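Local coordinates for protein mandelate racemase/muconate lactonizing enzyme (Polaromonas sp., PDB 2OG9) that probably racemises or otherwise isomerises a hydroxy acid by abstracting a proton, as in mandelate racemase and other members of the enolase superfamily, at residues 239-244 against 248-253; 261-266 against 274-279; 235-240 against 331-336. One frame throughout, in Å; residues are numbered along the deposited sequence.

Contact 1: residues 239-244 against 248-253; sequences EEPLDA and EGHAAL
Pro241, Leu242 and Asp243 belong to a beta-alpha connection of the TIM barrel, the loop after strand 238-239, and this loop folds back on His250 and Leu253 of the helix it leads into. His250 has the largest share of the contact. Its imidazole reaches the loop because CG stands anti to the carbonyl carbon, beside the backbone N (chi1 -77°), which swings the ring off the helix. Pro241 meets the ring at its edge, CD lying 3.4 Å from His250 CE1, while Leu242 lies over one face, CD1 offset toward the rim. The backbone comes equally near, with Leu242 N 3.3 Å from His250 CE1. At the far end of the ring His250 NE2 donates a weak, bent hydrogen bond to Asp243 O (3.3 Å, 129° at the hydrogen). The other ring nitrogen, ND1, is buried against Pro241 without a polar partner. Glu240 OE2 stays 3.9 Å from His250 NE2, too far to bond, and is hydrogen-bonded instead to Thr263 OG1. Replacing His250 by alanine is likely to open a gap beside Pro241 and Leu242 and to deprive Asp243 O of its weak donor. Beside the ring the leucines meet tip to tip, Leu242 CD1 3.6 Å from Leu253 CD1. Leu242 CD1 also presses on the helix backbone, 3.5 Å from Gly249 C, where a beta carbon would collide with it. Asp243 OD2 is hydrogen-bonded to Tyr245 N, and OD1 forms a salt bridge to Arg111 of a second subunit. Leu242 and Leu253 both lean on Ala223 of helix 220-230, and His250 touches Ile261 and Thr263 of strand 261-263, placing the contact between a neighbouring barrel helix and the next barrel strand.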
# COMPACT_ATOMS: atom_id res chain seq x y z
N GLU A 239 24.66 -8.45 14.91
CA GLU A 239 23.59 -8.69 15.87
C GLU A 239 23.19 -7.50 16.76
O GLU A 239 24.04 -6.81 17.32
CB GLU A 239 24.00 -9.88 16.74
CG GLU A 239 22.97 -10.39 17.73
CD GLU A 239 23.49 -11.61 18.48
OE1 GLU A 239 24.26 -12.39 17.87
OE2 GLU A 239 23.13 -11.81 19.66
N GLU A 240 21.88 -7.28 16.88
CA GLU A 240 21.33 -6.21 17.70
C GLU A 240 22.03 -4.86 17.55
O GLU A 240 22.46 -4.27 18.53
CB GLU A 240 21.37 -6.63 19.17
CG GLU A 240 20.33 -7.67 19.56
CD GLU A 240 18.95 -7.07 19.73
OE1 GLU A 240 18.26 -7.44 20.71
OE2 GLU A 240 18.54 -6.23 18.89
N PRO A 241 22.14 -4.36 16.31
CA PRO A 241 22.80 -3.06 16.14
C PRO A 241 22.02 -1.92 16.79
O PRO A 241 22.61 -0.92 17.20
CB PRO A 241 22.89 -2.92 14.62
CG PRO A 241 21.65 -3.66 14.15
CD PRO A 241 21.68 -4.90 15.02
N LEU A 242 20.71 -2.08 16.90
CA LEU A 242 19.84 -1.04 17.47
C LEU A 242 18.96 -1.57 18.60
O LEU A 242 19.01 -2.75 18.94
CB LEU A 242 18.93 -0.49 16.38
CG LEU A 242 19.60 0.12 15.15
CD1 LEU A 242 18.56 0.34 14.06
CD2 LEU A 242 20.28 1.43 15.54
N ASP A 243 18.15 -0.68 19.17
CA ASP A 243 17.23 -1.08 20.23
C ASP A 243 16.40 -2.24 19.67
O ASP A 243 15.94 -2.19 18.53
CB ASP A 243 16.29 0.07 20.60
CG ASP A 243 15.24 -0.35 21.61
OD1 ASP A 243 15.57 -0.46 22.81
OD2 ASP A 243 14.08 -0.57 21.21
N ALA A 244 16.22 -3.27 20.49
CA ALA A 244 15.47 -4.45 20.08
C ALA A 244 14.09 -4.15 19.49
O ALA A 244 13.56 -4.92 18.69
CB ALA A 244 15.32 -5.39 21.28
N GLU A 248 11.68 -0.54 12.37
CA GLU A 248 11.90 0.23 11.15
C GLU A 248 13.39 0.45 10.96
O GLU A 248 13.90 0.38 9.85
CB GLU A 248 11.20 1.59 11.23
CG GLU A 248 9.72 1.55 10.92
CD GLU A 248 9.12 2.94 10.83
OE1 GLU A 248 9.69 3.79 10.11
OE2 GLU A 248 8.07 3.19 11.47
N GLY A 249 14.08 0.74 12.07
CA GLY A 249 15.51 0.96 12.03
C GLY A 249 16.26 -0.25 11.51
O GLY A 249 17.11 -0.14 10.63
N HIS A 250 15.93 -1.42 12.06
CA HIS A 250 16.57 -2.66 11.64
C HIS A 250 16.25 -2.98 10.18
O HIS A 250 17.13 -3.39 9.43
CB HIS A 250 16.14 -3.83 12.53
CG HIS A 250 16.80 -3.84 13.88
ND1 HIS A 250 18.16 -3.93 14.04
CD2 HIS A 250 16.28 -3.79 15.13
CE1 HIS A 250 18.45 -3.94 15.33
NE2 HIS A 250 17.33 -3.86 16.01
N ALA A 251 15.01 -2.77 9.77
CA ALA A 251 14.61 -3.05 8.39
C ALA A 251 15.40 -2.17 7.42
O ALA A 251 15.79 -2.63 6.34
CB ALA A 251 13.11 -2.81 8.21
N ALA A 252 15.62 -0.92 7.80
CA ALA A 252 16.37 0.01 6.95
C ALA A 252 17.81 -0.46 6.78
O ALA A 252 18.38 -0.38 5.69
CB ALA A 252 16.34 1.42 7.56
N LEU A 253 18.41 -0.95 7.86
CA LEU A 253 19.77 -1.45 7.79
C LEU A 253 19.84 -2.69 6.89
O LEU A 253 20.73 -2.81 6.05
CB LEU A 253 20.28 -1.79 9.19
CG LEU A 253 20.59 -0.58 10.09
CD1 LEU A 253 20.76 -1.03 11.53
CD2 LEU A 253 21.84 0.12 9.57

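Contact 2: residues 261-266 against 274-279; sequences IATGEM and GDLIRH
Thr263, at the end of a short barrel strand, meets Leu276 of the following helix chiefly through methyl groups. The nearest pair is Thr263 CG2 and Leu276 CD1, 3.6 Å apart, the two side chains sliding past each other in opposite directions. On the threonine, OG1 points opposite the backbone N (chi1 -173°), which puts CG2 between that nitrogen and the carbonyl carbon and turns it to the helix. The hydroxyl is thereby directed to Glu240 OE2, with which it hydrogen-bonds, so one residue serves an apolar and a polar neighbour at once. Leu276 is extended: CG lies anti to the backbone N (chi1 -176°), and CD1 prolongs the chain away from the helix. The same methyl rests 4.0 Å from Gly264 CA, where the chain leaves the strand with a positive phi that would jam a beta carbon against the preceding carbonyl oxygen. Along the helix, away from the strand, a polar cluster fixes other side chains. His279 ND1 gives a nearly straight hydrogen bond to Asp275 O (2.9 Å, 160° at the hydrogen), with the oxygen in the imidazole plane. The backbone N of His279 reaches that oxygen from the opposite face. Arg278 NH2 forms a salt bridge 2.9 Å long with Asp275 OD1, met on the syn side, and Asp275 OD2 accepts a hydrogen bond from His247 ND1. In the fold, strand 261-263, helix 270-278 and strand 284-285 form a beta-alpha-beta unit of the barrel. Leu276 also packs on Leu285 of that last strand and on His247 at the start of helix 247-256, so it sits between helix 247-256 and strand 284-285 as well as against strand 261-263.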
# COMPACT_ATOMS: atom_id res chain seq x y z
N ILE A 261 21.51 -8.87 9.16
CA ILE A 261 21.21 -8.25 10.43
C ILE A 261 20.49 -9.32 11.22
O ILE A 261 19.58 -9.98 10.71
CB ILE A 261 20.28 -7.04 10.25
CG1 ILE A 261 20.97 -5.99 9.37
CG2 ILE A 261 19.88 -6.47 11.62
CD1 ILE A 261 22.32 -5.54 9.91
N ALA A 262 20.91 -9.51 12.47
CA ALA A 262 20.30 -10.51 13.33
C ALA A 262 19.71 -9.82 14.54
O ALA A 262 20.35 -8.97 15.14
CB ALA A 262 21.35 -11.52 13.77
N THR A 263 18.48 -10.19 14.89
CA THR A 263 17.85 -9.59 16.05
C THR A 263 16.68 -10.45 16.53
O THR A 263 16.30 -11.41 15.86
CB THR A 263 17.34 -8.16 15.73
OG1 THR A 263 16.86 -7.54 16.92
CG2 THR A 263 16.23 -8.22 14.69
N GLY A 264 16.13 -10.11 17.69
CA GLY A 264 15.00 -10.85 18.23
C GLY A 264 15.22 -11.51 19.58
O GLY A 264 14.25 -11.90 20.23
N GLU A 265 16.47 -11.63 20.01
CA GLU A 265 16.78 -12.28 21.28
C GLU A 265 16.10 -11.65 22.49
O GLU A 265 15.88 -12.32 23.50
CB GLU A 265 18.30 -12.32 21.50
CG GLU A 265 18.95 -10.95 21.62
CD GLU A 265 20.46 -11.00 21.62
OE1 GLU A 265 21.06 -11.32 22.68
OE2 GLU A 265 21.07 -10.74 20.56
N MSE A 266 15.76 -10.37 22.40
CA MSE A 266 15.13 -9.68 23.53
C MSE A 266 13.60 -9.79 23.59
O MSE A 266 13.00 -9.53 24.63
CB MSE A 266 15.49 -8.19 23.51
CG MSE A 266 16.98 -7.92 23.60
SE MSE A 266 17.74 -8.70 25.20
CE MSE A 266 16.86 -7.57 26.51
N GLY A 274 6.36 -11.43 15.28
CA GLY A 274 5.54 -11.24 14.10
C GLY A 274 5.70 -9.82 13.57
O GLY A 274 5.76 -9.61 12.37
N ASP A 275 5.77 -8.86 14.49
CA ASP A 275 5.91 -7.46 14.10
C ASP A 275 7.27 -7.26 13.43
O ASP A 275 7.38 -6.60 12.40
CB ASP A 275 5.77 -6.57 15.34
CG ASP A 275 5.46 -5.13 14.98
OD1 ASP A 275 4.54 -4.90 14.17
OD2 ASP A 275 6.14 -4.22 15.52
N LEU A 276 8.30 -7.84 14.03
CA LEU A 276 9.66 -7.76 13.50
C LEU A 276 9.68 -8.34 12.08
O LEU A 276 10.27 -7.76 11.16
CB LEU A 276 10.61 -8.53 14.43
CG LEU A 276 12.11 -8.54 14.16
CD1 LEU A 276 12.85 -9.11 15.38
CD2 LEU A 276 12.41 -9.36 12.93
N ILE A 277 9.03 -9.49 11.91
CA ILE A 277 8.97 -10.17 10.62
C ILE A 277 8.16 -9.36 9.60
O ILE A 277 8.48 -9.34 8.42
CB ILE A 277 8.35 -11.59 10.77
CG1 ILE A 277 9.32 -12.47 11.57
CG2 ILE A 277 8.05 -12.20 9.40
CD1 ILE A 277 8.75 -13.84 11.94
N ARG A 278 7.11 -8.69 10.07
CA ARG A 278 6.28 -7.87 9.19
C ARG A 278 7.12 -6.74 8.60
O ARG A 278 6.95 -6.36 7.44
CB ARG A 278 5.09 -7.31 9.98
CG ARG A 278 4.10 -6.49 9.15
CD ARG A 278 2.86 -6.14 9.97
NE ARG A 278 3.17 -5.24 11.09
CZ ARG A 278 3.44 -3.94 10.95
NH1 ARG A 278 3.44 -3.39 9.75
NH2 ARG A 278 3.70 -3.20 12.02
N HIS A 279 8.03 -6.19 9.41
CA HIS A 279 8.91 -5.11 8.96
C HIS A 279 10.09 -5.62 8.12
O HIS A 279 10.80 -4.81 7.52
CB HIS A 279 9.51 -4.36 10.16
CG HIS A 279 8.56 -3.42 10.84
ND1 HIS A 279 7.51 -3.86 11.62
CD2 HIS A 279 8.53 -2.07 10.89
CE1 HIS A 279 6.87 -2.81 12.11
NE2 HIS A 279 7.47 -1.71 11.69

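Contact 3: residues 235-240 against 331-336; sequences LVWIEE and EPWVEH
Trp237 and Trp333 form a T-shaped pair in which the six-membered ring of Trp237 directs its edge at the five-membered ring of Trp333. The ring centroids are 5.5 Å apart and the planes stand 87° to one another. Trp237 CZ3 makes the touch, 3.8 Å from Trp333 CB, which lies in the plane of the Trp237 indole, and almost as near Trp333 CG and CD1. Beside it Val236 crosses obliquely, CG1 approaching Trp333 NE1 at 3.9 Å. Valine and tryptophan, though consecutive in the chain, thus both lean on one indole. The Trp237 side chain turns to Trp333 with CG between the backbone N and the carbonyl carbon (chi1 70°). On its five-membered ring, Trp237 NE1 gives a weak hydrogen bond to Glu239 OE1 (3.1 Å).

In the next shell Tyr152 meets the Trp237 ring edge-to-face, and Tyr284 adds a further aromatic neighbour. Trp333 itself touches Arg150 and Tyr152. By the topology of this family, strand 333-335 is probably the last of the barrel, running parallel to strand 148-152, the first, while strand 238-239 is the fourth. The tryptophans thus meet across the barrel interior, as part of its aromatic core.

With no hydrogen bond crossing between the segments, the contact rests on van der Waals contact of the rings and Val236, probably aided by the electrostatic preference of a ring edge for a ring face. The weak bond from Trp237 may help to orient the Glu239 carboxylate, whose position is consistent with a metal ligand as in enolase-superfamily relatives.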
# COMPACT_ATOMS: atom_id res chain seq x y z
N LEU A 235 31.07 -10.47 7.48
CA LEU A 235 30.66 -11.11 8.72
C LEU A 235 29.43 -11.96 8.45
O LEU A 235 28.69 -11.69 7.50
CB LEU A 235 30.32 -10.06 9.78
CG LEU A 235 31.41 -9.08 10.19
CD1 LEU A 235 30.80 -8.03 11.11
CD2 LEU A 235 32.55 -9.82 10.88
N VAL A 236 29.21 -12.98 9.27
CA VAL A 236 28.04 -13.83 9.12
C VAL A 236 26.83 -12.95 9.40
O VAL A 236 25.81 -13.02 8.71
CB VAL A 236 28.06 -15.01 10.11
CG1 VAL A 236 26.81 -15.86 9.93
CG2 VAL A 236 29.31 -15.85 9.89
N TRP A 237 26.95 -12.11 10.42
CA TRP A 237 25.87 -11.19 10.76
C TRP A 237 26.31 -10.10 11.74
O TRP A 237 27.38 -10.19 12.34
CB TRP A 237 24.66 -11.94 11.34
CG TRP A 237 24.85 -12.53 12.72
CD1 TRP A 237 25.21 -11.88 13.87
CD2 TRP A 237 24.62 -13.90 13.10
NE1 TRP A 237 25.23 -12.75 14.93
CE2 TRP A 237 24.87 -14.00 14.49
CE3 TRP A 237 24.23 -15.05 12.40
CZ2 TRP A 237 24.73 -15.21 15.19
CZ3 TRP A 237 24.10 -16.25 13.10
CH2 TRP A 237 24.35 -16.31 14.48
N ILE A 238 25.48 -9.07 11.84
CA ILE A 238 25.69 -7.98 12.77
C ILE A 238 24.44 -8.10 13.65
O ILE A 238 23.32 -7.90 13.19
CB ILE A 238 25.73 -6.61 12.06
CG1 ILE A 238 27.01 -6.52 11.22
CG2 ILE A 238 25.65 -5.48 13.10
CD1 ILE A 238 27.13 -5.24 10.39
N GLU A 239 24.66 -8.45 14.91
CA GLU A 239 23.59 -8.69 15.87
C GLU A 239 23.19 -7.50 16.76
O GLU A 239 24.04 -6.81 17.32
CB GLU A 239 24.00 -9.88 16.74
CG GLU A 239 22.97 -10.39 17.73
CD GLU A 239 23.49 -11.61 18.48
OE1 GLU A 239 24.26 -12.39 17.87
OE2 GLU A 239 23.13 -11.81 19.66
N GLU A 240 21.88 -7.28 16.88
CA GLU A 240 21.33 -6.21 17.70
C GLU A 240 22.03 -4.86 17.55
O GLU A 240 22.46 -4.27 18.53
CB GLU A 240 21.37 -6.63 19.17
CG GLU A 240 20.33 -7.67 19.56
CD GLU A 240 18.95 -7.07 19.73
OE1 GLU A 240 18.26 -7.44 20.71
OE2 GLU A 240 18.54 -6.23 18.89
N GLU A 331 19.49 -24.16 7.07
CA GLU A 331 20.64 -24.26 7.97
C GLU A 331 20.74 -23.15 9.01
O GLU A 331 21.06 -22.00 8.68
CB GLU A 331 21.95 -24.31 7.17
CG GLU A 331 22.23 -25.65 6.50
CD GLU A 331 22.51 -26.76 7.51
OE1 GLU A 331 23.38 -26.56 8.39
OE2 GLU A 331 21.87 -27.83 7.42
N PRO A 332 20.48 -23.47 10.28
CA PRO A 332 20.55 -22.48 11.36
C PRO A 332 21.94 -22.43 12.01
O PRO A 332 22.85 -23.17 11.63
CB PRO A 332 19.49 -22.96 12.33
CG PRO A 332 19.66 -24.45 12.25
CD PRO A 332 19.83 -24.71 10.76
N TRP A 333 22.08 -21.53 12.98
CA TRP A 333 23.31 -21.39 13.76
C TRP A 333 22.87 -21.40 15.22
O TRP A 333 21.84 -20.81 15.56
CB TRP A 333 24.01 -20.05 13.49
CG TRP A 333 24.84 -19.96 12.24
CD1 TRP A 333 24.43 -19.53 11.01
CD2 TRP A 333 26.24 -20.23 12.12
NE1 TRP A 333 25.49 -19.50 10.14
CE2 TRP A 333 26.62 -19.93 10.79
CE3 TRP A 333 27.22 -20.69 13.01
CZ2 TRP A 333 27.93 -20.07 10.33
CZ3 TRP A 333 28.53 -20.84 12.56
CH2 TRP A 333 28.87 -20.53 11.22
N VAL A 334 23.63 -22.07 16.08
CA VAL A 334 23.33 -22.11 17.50
C VAL A 334 24.60 -21.78 18.26
O VAL A 334 25.69 -22.25 17.89
CB VAL A 334 22.83 -23.52 17.95
CG1 VAL A 334 22.72 -23.56 19.47
CG2 VAL A 334 21.47 -23.82 17.32
N GLU A 335 24.49 -20.97 19.31
CA GLU A 335 25.66 -20.58 20.10
C GLU A 335 26.02 -21.65 21.12
O GLU A 335 25.14 -22.14 21.86
CB GLU A 335 25.40 -19.25 20.83
CG GLU A 335 26.51 -18.87 21.79
CD GLU A 335 26.31 -17.51 22.41
OE1 GLU A 335 25.15 -17.19 22.76
OE2 GLU A 335 27.30 -16.76 22.55
N HIS A 336 27.29 -22.04 21.12
CA HIS A 336 27.76 -23.01 22.08
C HIS A 336 28.33 -22.29 23.27
O HIS A 336 29.46 -21.78 23.23
CB HIS A 336 28.88 -23.90 21.52
CG HIS A 336 29.52 -24.78 22.56
ND1 HIS A 336 30.37 -24.29 23.53
CD2 HIS A 336 29.43 -26.11 22.77
CE1 HIS A 336 30.78 -25.29 24.28
NE2 HIS A 336 30.23 -26.41 23.84

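Contacts 1 and 2 lie side by side on the barrel wall, while contact 3 crosses its interior from the same strand as contact 1. Contacts 1 and 3 share Glu239 and Glu240, with centres about 15 Å apart. Contacts 1 and 2 are closer, about 9 Å between centres, and meet where Glu240 N lies 2.9 Å from Ala262 O, a probable hydrogen bond between neighbouring strands. Glu239, Glu265 and Asp213 bring carboxylates together at successive strand ends, consistent with the metal-binding acids of enolase-superfamily relatives. The calcium seen here lies instead at Ala254 and Phe257, about 8 Å from the Leu253 side chain of contact 1. Contact 2 is nested inside the chain loop that contact 3 closes.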